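Local coordinates for protein collagen adhesin (Enterococcus faecalis, PDB 2OKM) that probably attaches the bacterium to host collagen as a cell-wall-anchored surface adhesin, this chain being its N2 collagen-binding subdomain, at residues 69-81 / 90-102. Sequence-based numbering, arbitrary orientation.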
ATOM      1  N   LEU A  69       1.944  -0.383 -12.125  1.00 11.74           N
ATOM      2  CA  LEU A  69       3.114  -0.872 -11.408  1.00 12.19           C
ATOM      3  C   LEU A  69       4.345  -0.785 -12.308  1.00 12.47           C
ATOM      4  O   LEU A  69       5.415  -0.363 -11.874  1.00 12.89           O
ATOM      5  CB  LEU A  69       2.893  -2.323 -10.974  1.00 12.53           C
ATOM      6  CG  LEU A  69       4.065  -3.043 -10.308  1.00 13.51           C
ATOM      7  CD1 LEU A  69       4.505  -2.296  -9.055  1.00 13.76           C
ATOM      8  CD2 LEU A  69       3.640  -4.463  -9.965  1.00 15.16           C
ATOM      9  N   ALA A  70       4.192  -1.187 -13.566  1.00 14.33           N
ATOM     10  CA  ALA A  70       5.309  -1.134 -14.505  1.00 14.14           C
ATOM     11  C   ALA A  70       5.807   0.303 -14.651  1.00 14.62           C
ATOM     12  O   ALA A  70       7.011   0.550 -14.665  1.00 15.09           O
ATOM     13  CB  ALA A  70       4.884  -1.690 -15.865  1.00 15.48           C
ATOM     14  N   GLU A  71       4.874   1.249 -14.750  1.00 14.85           N
ATOM     15  CA  GLU A  71       5.226   2.660 -14.887  1.00 14.73           C
ATOM     16  C   GLU A  71       5.864   3.189 -13.601  1.00 13.72           C
ATOM     17  O   GLU A  71       6.803   3.985 -13.642  1.00 13.63           O
ATOM     18  CB  GLU A  71       3.976   3.470 -15.259  1.00 16.63           C
ATOM     19  CG  GLU A  71       3.513   3.222 -16.700  1.00 20.10           C
ATOM     20  CD  GLU A  71       2.090   3.686 -16.984  1.00 22.56           C
ATOM     21  OE1 GLU A  71       1.693   3.671 -18.170  1.00 25.63           O
ATOM     22  OE2 GLU A  71       1.361   4.052 -16.037  1.00 22.65           O
ATOM     23  N   PHE A  72       5.351   2.731 -12.463  1.00 12.32           N
ATOM     24  CA  PHE A  72       5.857   3.116 -11.148  1.00 11.60           C
ATOM     25  C   PHE A  72       7.346   2.770 -11.072  1.00 12.32           C
ATOM     26  O   PHE A  72       8.169   3.561 -10.611  1.00 12.38           O
ATOM     27  CB  PHE A  72       5.071   2.346 -10.073  1.00 11.62           C
ATOM     28  CG  PHE A  72       5.576   2.541  -8.666  1.00 12.27           C
ATOM     29  CD1 PHE A  72       5.288   3.703  -7.953  1.00 11.44           C
ATOM     30  CD2 PHE A  72       6.310   1.537  -8.037  1.00 12.45           C
ATOM     31  CE1 PHE A  72       5.722   3.855  -6.632  1.00 11.60           C
ATOM     32  CE2 PHE A  72       6.748   1.679  -6.720  1.00 11.69           C
ATOM     33  CZ  PHE A  72       6.455   2.837  -6.016  1.00 10.06           C
ATOM     34  N   GLU A  73       7.687   1.575 -11.539  1.00 12.51           N
ATOM     35  CA  GLU A  73       9.070   1.133 -11.516  1.00 13.15           C
ATOM     36  C   GLU A  73       9.915   1.775 -12.614  1.00 13.67           C
ATOM     37  O   GLU A  73      11.046   2.192 -12.368  1.00 14.21           O
ATOM     38  CB  GLU A  73       9.121  -0.392 -11.627  1.00 14.15           C
ATOM     39  CG  GLU A  73       8.545  -1.083 -10.404  1.00 15.52           C
ATOM     40  CD  GLU A  73       8.585  -2.591 -10.503  1.00 18.62           C
ATOM     41  OE1 GLU A  73       8.563  -3.251  -9.443  1.00 17.50           O
ATOM     42  OE2 GLU A  73       8.628  -3.117 -11.636  1.00 22.95           O
ATOM     43  N   GLN A  74       9.363   1.864 -13.817  1.00 14.69           N
ATOM     44  CA  GLN A  74      10.083   2.448 -14.945  1.00 17.15           C
ATOM     45  C   GLN A  74      10.439   3.911 -14.692  1.00 16.86           C
ATOM     46  O   GLN A  74      11.501   4.381 -15.108  1.00 17.71           O
ATOM     47  CB  GLN A  74       9.237   2.328 -16.220  1.00 19.68           C
ATOM     48  CG  GLN A  74       9.969   2.660 -17.521  1.00 25.22           C
ATOM     49  CD  GLN A  74      10.279   4.134 -17.673  1.00 28.49           C
ATOM     50  OE1 GLN A  74       9.389   4.981 -17.580  1.00 30.52           O
ATOM     51  NE2 GLN A  74      11.546   4.451 -17.915  1.00 30.92           N
ATOM     52  N   GLN A  75       9.562   4.626 -13.992  1.00 14.80           N
ATOM     53  CA  GLN A  75       9.788   6.039 -13.707  1.00 14.79           C
ATOM     54  C   GLN A  75      10.639   6.335 -12.475  1.00 14.60           C
ATOM     55  O   GLN A  75      10.798   7.493 -12.090  1.00 15.82           O
ATOM     56  CB  GLN A  75       8.445   6.768 -13.619  1.00 15.58           C
ATOM     57  CG  GLN A  75       7.765   6.897 -14.976  1.00 15.79           C
ATOM     58  CD  GLN A  75       6.404   7.553 -14.901  1.00 17.04           C
ATOM     59  OE1 GLN A  75       6.223   8.554 -14.208  1.00 18.40           O
ATOM     60  NE2 GLN A  75       5.440   7.001 -15.631  1.00 18.15           N
ATOM     61  N   GLY A  76      11.179   5.289 -11.859  1.00 13.88           N
ATOM     62  CA  GLY A  76      12.039   5.469 -10.704  1.00 12.30           C
ATOM     63  C   GLY A  76      11.398   5.818  -9.375  1.00 10.89           C
ATOM     64  O   GLY A  76      12.038   6.446  -8.533  1.00 11.26           O
ATOM     65  N   TYR A  77      10.146   5.417  -9.172  1.00 10.53           N
ATOM     66  CA  TYR A  77       9.468   5.698  -7.912  1.00 11.19           C
ATOM     67  C   TYR A  77       9.759   4.633  -6.866  1.00 10.54           C
ATOM     68  O   TYR A  77       9.729   4.905  -5.671  1.00 10.73           O
ATOM     69  CB  TYR A  77       7.950   5.764  -8.098  1.00 10.46           C
ATOM     70  CG  TYR A  77       7.437   7.039  -8.712  1.00 10.27           C
ATOM     71  CD1 TYR A  77       7.126   7.107 -10.065  1.00 10.22           C
ATOM     72  CD2 TYR A  77       7.239   8.178  -7.931  1.00 10.21           C
ATOM     73  CE1 TYR A  77       6.625   8.277 -10.632  1.00 11.93           C
ATOM     74  CE2 TYR A  77       6.740   9.356  -8.491  1.00 11.25           C
ATOM     75  CZ  TYR A  77       6.434   9.394  -9.840  1.00 12.11           C
ATOM     76  OH  TYR A  77       5.921  10.542 -10.401  1.00 13.11           O
ATOM     77  N   GLY A  78      10.020   3.412  -7.314  1.00 10.14           N
ATOM     78  CA  GLY A  78      10.280   2.352  -6.361  1.00  9.86           C
ATOM     79  C   GLY A  78      10.273   0.981  -6.996  1.00 11.52           C
ATOM     80  O   GLY A  78      10.443   0.843  -8.208  1.00 11.08           O
ATOM     81  N   LYS A  79      10.044  -0.036  -6.177  1.00 12.01           N
ATOM     82  CA  LYS A  79      10.066  -1.404  -6.664  1.00 14.06           C
ATOM     83  C   LYS A  79       9.221  -2.321  -5.790  1.00 13.47           C
ATOM     84  O   LYS A  79       9.113  -2.112  -4.582  1.00 13.70           O
ATOM     85  CB  LYS A  79      11.519  -1.887  -6.674  1.00 17.96           C
ATOM     86  CG  LYS A  79      11.759  -3.247  -7.296  1.00 22.92           C
ATOM     87  CD  LYS A  79      13.256  -3.485  -7.441  1.00 27.43           C
ATOM     88  CE  LYS A  79      13.548  -4.692  -8.316  1.00 30.71           C
ATOM     89  NZ  LYS A  79      14.994  -4.760  -8.677  1.00 33.35           N
ATOM     90  N   ILE A  80       8.611  -3.329  -6.405  1.00 12.83           N
ATOM     91  CA  ILE A  80       7.812  -4.286  -5.654  1.00 12.34           C
ATOM     92  C   ILE A  80       8.469  -5.646  -5.825  1.00 13.18           C
ATOM     93  O   ILE A  80       9.157  -5.891  -6.815  1.00 13.40           O
ATOM     94  CB  ILE A  80       6.349  -4.359  -6.165  1.00 12.84           C
ATOM     95  CG1 ILE A  80       5.469  -5.047  -5.118  1.00 13.46           C
ATOM     96  CG2 ILE A  80       6.278  -5.146  -7.481  1.00 13.28           C
ATOM     97  CD1 ILE A  80       3.981  -4.880  -5.374  1.00 13.83           C
ATOM     98  N   ASP A  81       8.278  -6.513  -4.841  1.00 11.60           N
ATOM     99  CA  ASP A  81       8.829  -7.858  -4.896  1.00 12.63           C
ATOM    100  C   ASP A  81       7.782  -8.790  -4.317  1.00 11.93           C
ATOM    101  O   ASP A  81       7.488  -8.732  -3.123  1.00 12.78           O
ATOM    102  CB  ASP A  81      10.123  -7.956  -4.076  1.00 11.95           C
ATOM    103  CG  ASP A  81      10.758  -9.340  -4.142  1.00 15.28           C
ATOM    104  OD1 ASP A  81      11.803  -9.553  -3.490  1.00 16.49           O
ATOM    105  OD2 ASP A  81      10.211 -10.214  -4.847  1.00 16.70           O
ATOM    106  N   LEU A  90       7.087  -3.718  -0.797  1.00 10.69           N
ATOM    107  CA  LEU A  90       7.002  -2.558  -1.669  1.00 11.45           C
ATOM    108  C   LEU A  90       7.855  -1.422  -1.123  1.00 10.43           C
ATOM    109  O   LEU A  90       7.710  -1.024   0.034  1.00 12.29           O
ATOM    110  CB  LEU A  90       5.542  -2.112  -1.794  1.00 10.38           C
ATOM    111  CG  LEU A  90       5.230  -0.866  -2.632  1.00 11.02           C
ATOM    112  CD1 LEU A  90       5.734  -1.047  -4.053  1.00 12.10           C
ATOM    113  CD2 LEU A  90       3.724  -0.628  -2.625  1.00 14.66           C
ATOM    114  N   ARG A  91       8.749  -0.910  -1.962  1.00  9.16           N
ATOM    115  CA  ARG A  91       9.633   0.178  -1.569  1.00 10.55           C
ATOM    116  C   ARG A  91       9.423   1.417  -2.431  1.00  9.91           C
ATOM    117  O   ARG A  91       9.224   1.315  -3.640  1.00  8.89           O
ATOM    118  CB  ARG A  91      11.085  -0.279  -1.690  1.00 13.20           C
ATOM    119  CG  ARG A  91      12.102   0.820  -1.495  1.00 17.04           C
ATOM    120  CD  ARG A  91      13.508   0.246  -1.564  1.00 20.01           C
ATOM    121  NE  ARG A  91      13.752  -0.836  -0.610  1.00 24.21           N
ATOM    122  CZ  ARG A  91      14.453  -0.701   0.511  1.00 24.52           C
ATOM    123  NH1 ARG A  91      14.971   0.474   0.815  1.00 28.87           N
ATOM    124  NH2 ARG A  91      14.674  -1.743   1.311  1.00 26.46           N
ATOM    125  N   PHE A  92       9.444   2.580  -1.786  1.00  9.61           N
ATOM    126  CA  PHE A  92       9.306   3.870  -2.461  1.00  9.19           C
ATOM    127  C   PHE A  92      10.651   4.552  -2.260  1.00  9.30           C
ATOM    128  O   PHE A  92      11.083   4.755  -1.119  1.00  9.56           O
ATOM    129  CB  PHE A  92       8.219   4.725  -1.803  1.00  8.64           C
ATOM    130  CG  PHE A  92       6.851   4.112  -1.842  1.00  8.72           C
ATOM    131  CD1 PHE A  92       5.949   4.453  -2.843  1.00 10.58           C
ATOM    132  CD2 PHE A  92       6.467   3.187  -0.876  1.00 10.24           C
ATOM    133  CE1 PHE A  92       4.681   3.884  -2.883  1.00  9.46           C
ATOM    134  CE2 PHE A  92       5.200   2.611  -0.906  1.00 10.91           C
ATOM    135  CZ  PHE A  92       4.307   2.959  -1.910  1.00  9.99           C
ATOM    136  N   TYR A  93      11.324   4.894  -3.355  1.00  9.55           N
ATOM    137  CA  TYR A  93      12.625   5.542  -3.244  1.00 10.15           C
ATOM    138  C   TYR A  93      12.504   6.954  -2.677  1.00 11.28           C
ATOM    139  O   TYR A  93      11.564   7.687  -2.978  1.00 10.89           O
ATOM    140  CB  TYR A  93      13.327   5.572  -4.604  1.00 11.05           C
ATOM    141  CG  TYR A  93      13.543   4.202  -5.218  1.00  9.35           C
ATOM    142  CD1 TYR A  93      13.913   3.112  -4.430  1.00 11.82           C
ATOM    143  CD2 TYR A  93      13.401   4.003  -6.591  1.00 12.11           C
ATOM    144  CE1 TYR A  93      14.137   1.854  -4.995  1.00 11.76           C
ATOM    145  CE2 TYR A  93      13.624   2.747  -7.166  1.00 12.30           C
ATOM    146  CZ  TYR A  93      13.990   1.683  -6.362  1.00 12.20           C
ATOM    147  OH  TYR A  93      14.202   0.441  -6.921  1.00 14.57           O
ATOM    148  N   ARG A  94      13.478   7.315  -1.852  1.00 11.03           N
ATOM    149  CA  ARG A  94      13.524   8.608  -1.181  1.00 11.48           C
ATOM    150  C   ARG A  94      13.190   9.837  -2.024  1.00 11.51           C
ATOM    151  O   ARG A  94      12.244  10.568  -1.723  1.00 10.37           O
ATOM    152  CB  ARG A  94      14.912   8.787  -0.554  1.00 12.85           C
ATOM    153  CG  ARG A  94      15.037   9.888   0.493  1.00 15.56           C
ATOM    154  CD  ARG A  94      15.034  11.284  -0.105  1.00 17.40           C
ATOM    155  NE  ARG A  94      15.367  12.301   0.895  1.00 18.04           N
ATOM    156  CZ  ARG A  94      16.599  12.723   1.159  1.00 19.69           C
ATOM    157  NH1 ARG A  94      17.634  12.223   0.497  1.00 20.28           N
ATOM    158  NH2 ARG A  94      16.798  13.651   2.089  1.00 19.67           N
ATOM    159  N   ASP A  95      13.966  10.073  -3.076  1.00 11.82           N
ATOM    160  CA  ASP A  95      13.766  11.264  -3.889  1.00 12.19           C
ATOM    161  C   ASP A  95      12.358  11.588  -4.362  1.00 13.07           C
ATOM    162  O   ASP A  95      11.862  12.688  -4.109  1.00 13.84           O
ATOM    163  CB  ASP A  95      14.715  11.261  -5.091  1.00 13.12           C
ATOM    164  CG  ASP A  95      16.064  11.857  -4.759  1.00 14.66           C
ATOM    165  OD1 ASP A  95      16.801  12.218  -5.700  1.00 14.86           O
ATOM    166  OD2 ASP A  95      16.384  11.964  -3.555  1.00 17.23           O
ATOM    167  N   LYS A  96      11.710  10.653  -5.047  1.00 11.47           N
ATOM    168  CA  LYS A  96      10.372  10.933  -5.543  1.00 11.47           C
ATOM    169  C   LYS A  96       9.277  10.804  -4.491  1.00 12.01           C
ATOM    170  O   LYS A  96       8.111  11.110  -4.755  1.00 11.91           O
ATOM    171  CB  LYS A  96      10.073  10.072  -6.778  1.00 11.11           C
ATOM    172  CG  LYS A  96      10.903  10.503  -7.993  1.00 12.32           C
ATOM    173  CD  LYS A  96      10.403   9.920  -9.307  1.00 14.59           C
ATOM    174  CE  LYS A  96      11.236  10.451 -10.473  1.00 18.89           C
ATOM    175  NZ  LYS A  96      10.712  10.045 -11.808  1.00 21.29           N
ATOM    176  N   ALA A  97       9.654  10.379  -3.289  1.00 10.66           N
ATOM    177  CA  ALA A  97       8.691  10.254  -2.202  1.00 10.43           C
ATOM    178  C   ALA A  97       8.658  11.536  -1.367  1.00 11.10           C
ATOM    179  O   ALA A  97       7.712  11.772  -0.618  1.00 11.34           O
ATOM    180  CB  ALA A  97       9.037   9.060  -1.322  1.00  9.96           C
ATOM    181  N   ARG A  98       9.690  12.368  -1.489  1.00 11.23           N
ATOM    182  CA  ARG A  98       9.730  13.615  -0.729  1.00 10.52           C
ATOM    183  C   ARG A  98       8.533  14.494  -1.087  1.00 10.89           C
ATOM    184  O   ARG A  98       8.307  14.791  -2.258  1.00 10.89           O
ATOM    185  CB  ARG A  98      11.016  14.394  -1.023  1.00 10.55           C
ATOM    186  CG  ARG A  98      12.295  13.648  -0.699  1.00 11.68           C
ATOM    187  CD  ARG A  98      13.511  14.538  -0.926  1.00 12.06           C
ATOM    188  NE  ARG A  98      13.569  15.636   0.035  1.00 12.90           N
ATOM    189  CZ  ARG A  98      14.462  16.619  -0.007  1.00 15.64           C
ATOM    190  NH1 ARG A  98      15.381  16.642  -0.965  1.00 18.15           N
ATOM    191  NH2 ARG A  98      14.439  17.579   0.909  1.00 14.93           N
ATOM    192  N   PHE A  99       7.777  14.906  -0.069  1.00 10.77           N
ATOM    193  CA  PHE A  99       6.612  15.774  -0.244  1.00 10.42           C
ATOM    194  C   PHE A  99       5.595  15.212  -1.230  1.00 10.51           C
ATOM    195  O   PHE A  99       4.854  15.960  -1.876  1.00 11.57           O
ATOM    196  CB  PHE A  99       7.060  17.162  -0.718  1.00 11.17           C
ATOM    197  CG  PHE A  99       8.179  17.750   0.096  1.00 11.97           C
ATOM    198  CD1 PHE A  99       9.471  17.820  -0.418  1.00 12.55           C
ATOM    199  CD2 PHE A  99       7.946  18.215   1.383  1.00 13.69           C
ATOM    200  CE1 PHE A  99      10.516  18.341   0.345  1.00 14.33           C
ATOM    201  CE2 PHE A  99       8.983  18.739   2.154  1.00 13.80           C
ATOM    202  CZ  PHE A  99      10.268  18.802   1.634  1.00 13.55           C
ATOM    203  N   THR A 100       5.544  13.889  -1.324  1.00  9.39           N
ATOM    204  CA  THR A 100       4.645  13.239  -2.265  1.00  9.15           C
ATOM    205  C   THR A 100       3.840  12.121  -1.615  1.00 10.46           C
ATOM    206  O   THR A 100       4.381  11.316  -0.855  1.00 10.72           O
ATOM    207  CB  THR A 100       5.461  12.669  -3.454  1.00 10.26           C
ATOM    208  OG1 THR A 100       6.191  13.734  -4.081  1.00 10.63           O
ATOM    209  CG2 THR A 100       4.549  12.021  -4.484  1.00 10.42           C
ATOM    210  N   SER A 101       2.545  12.069  -1.920  1.00  9.95           N
ATOM    211  CA  SER A 101       1.688  11.030  -1.363  1.00  9.32           C
ATOM    212  C   SER A 101       1.417   9.949  -2.399  1.00  9.15           C
ATOM    213  O   SER A 101       1.409  10.213  -3.602  1.00  9.90           O
ATOM    214  CB  SER A 101       0.360  11.624  -0.885  1.00 10.50           C
ATOM    215  OG  SER A 101      -0.383  12.155  -1.966  1.00 10.31           O
ATOM    216  N   PHE A 102       1.206   8.728  -1.917  1.00  9.40           N
ATOM    217  CA  PHE A 102       0.916   7.597  -2.784  1.00  9.10           C
ATOM    218  C   PHE A 102      -0.270   6.821  -2.236  1.00  9.77           C
ATOM    219  O   PHE A 102      -0.275   6.447  -1.066  1.00 10.17           O
ATOM    220  CB  PHE A 102       2.090   6.606  -2.824  1.00  9.69           C
ATOM    221  CG  PHE A 102       3.395   7.194  -3.280  1.00  9.30           C
ATOM    222  CD1 PHE A 102       3.836   7.009  -4.587  1.00  9.48           C
ATOM    223  CD2 PHE A 102       4.195   7.916  -2.395  1.00 10.16           C
ATOM    224  CE1 PHE A 102       5.064   7.531  -5.009  1.00 10.36           C
ATOM    225  CE2 PHE A 102       5.418   8.440  -2.806  1.00 10.60           C
ATOM    226  CZ  PHE A 102       5.853   8.249  -4.114  1.00 10.44           C
TER
HETATM  227  O   HOH W   1       9.221   7.423  -4.565  1.00 12.29           O
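Lys96 reaches across the ring of Tyr77 beside an antiparallel beta hairpin at one edge of the five-stranded sheet in this collagen-binding domain. Lys96 CB starts 3.6 Å from Tyr77 CD2. With the chain extended beyond CG, CD comes over one ring face, a CH-pi contact 14° off the normal. CE then nears the carbonyl of Gln75, and Lys96 NZ hydrogen-bonds Gln75 O at 2.6 Å while keeping a cation-pi contact with the same ring. Helix 69-74 closes in a Schellman motif (Tyr77 N to Phe72 O, Gly76 N to Glu73 O), so Lys96 links its end to the helical turn that follows the hairpin. Lys65 bonds Tyr77 OH.

Strands 78-81 and 90-92 pair through Lys79 and Arg91, bonded in both directions, Arg91 N to Lys79 O at 2.9 Å and 173°. At the non-hydrogen-bonded pair Gly78–Phe92, Gly78 CA sits 3.6 Å from the Tyr93 ring centroid, over its face. On the face that carries Leu90 and Phe92, Phe72 CZ meets Phe92 CD1 at 3.6 Å with the ring planes 80° apart; Phe56 stacks on Phe72 from the other sheet. Tyr77 O takes two donors: Tyr93 N at 2.8 Å, and a water that also donates to Tyr93 O.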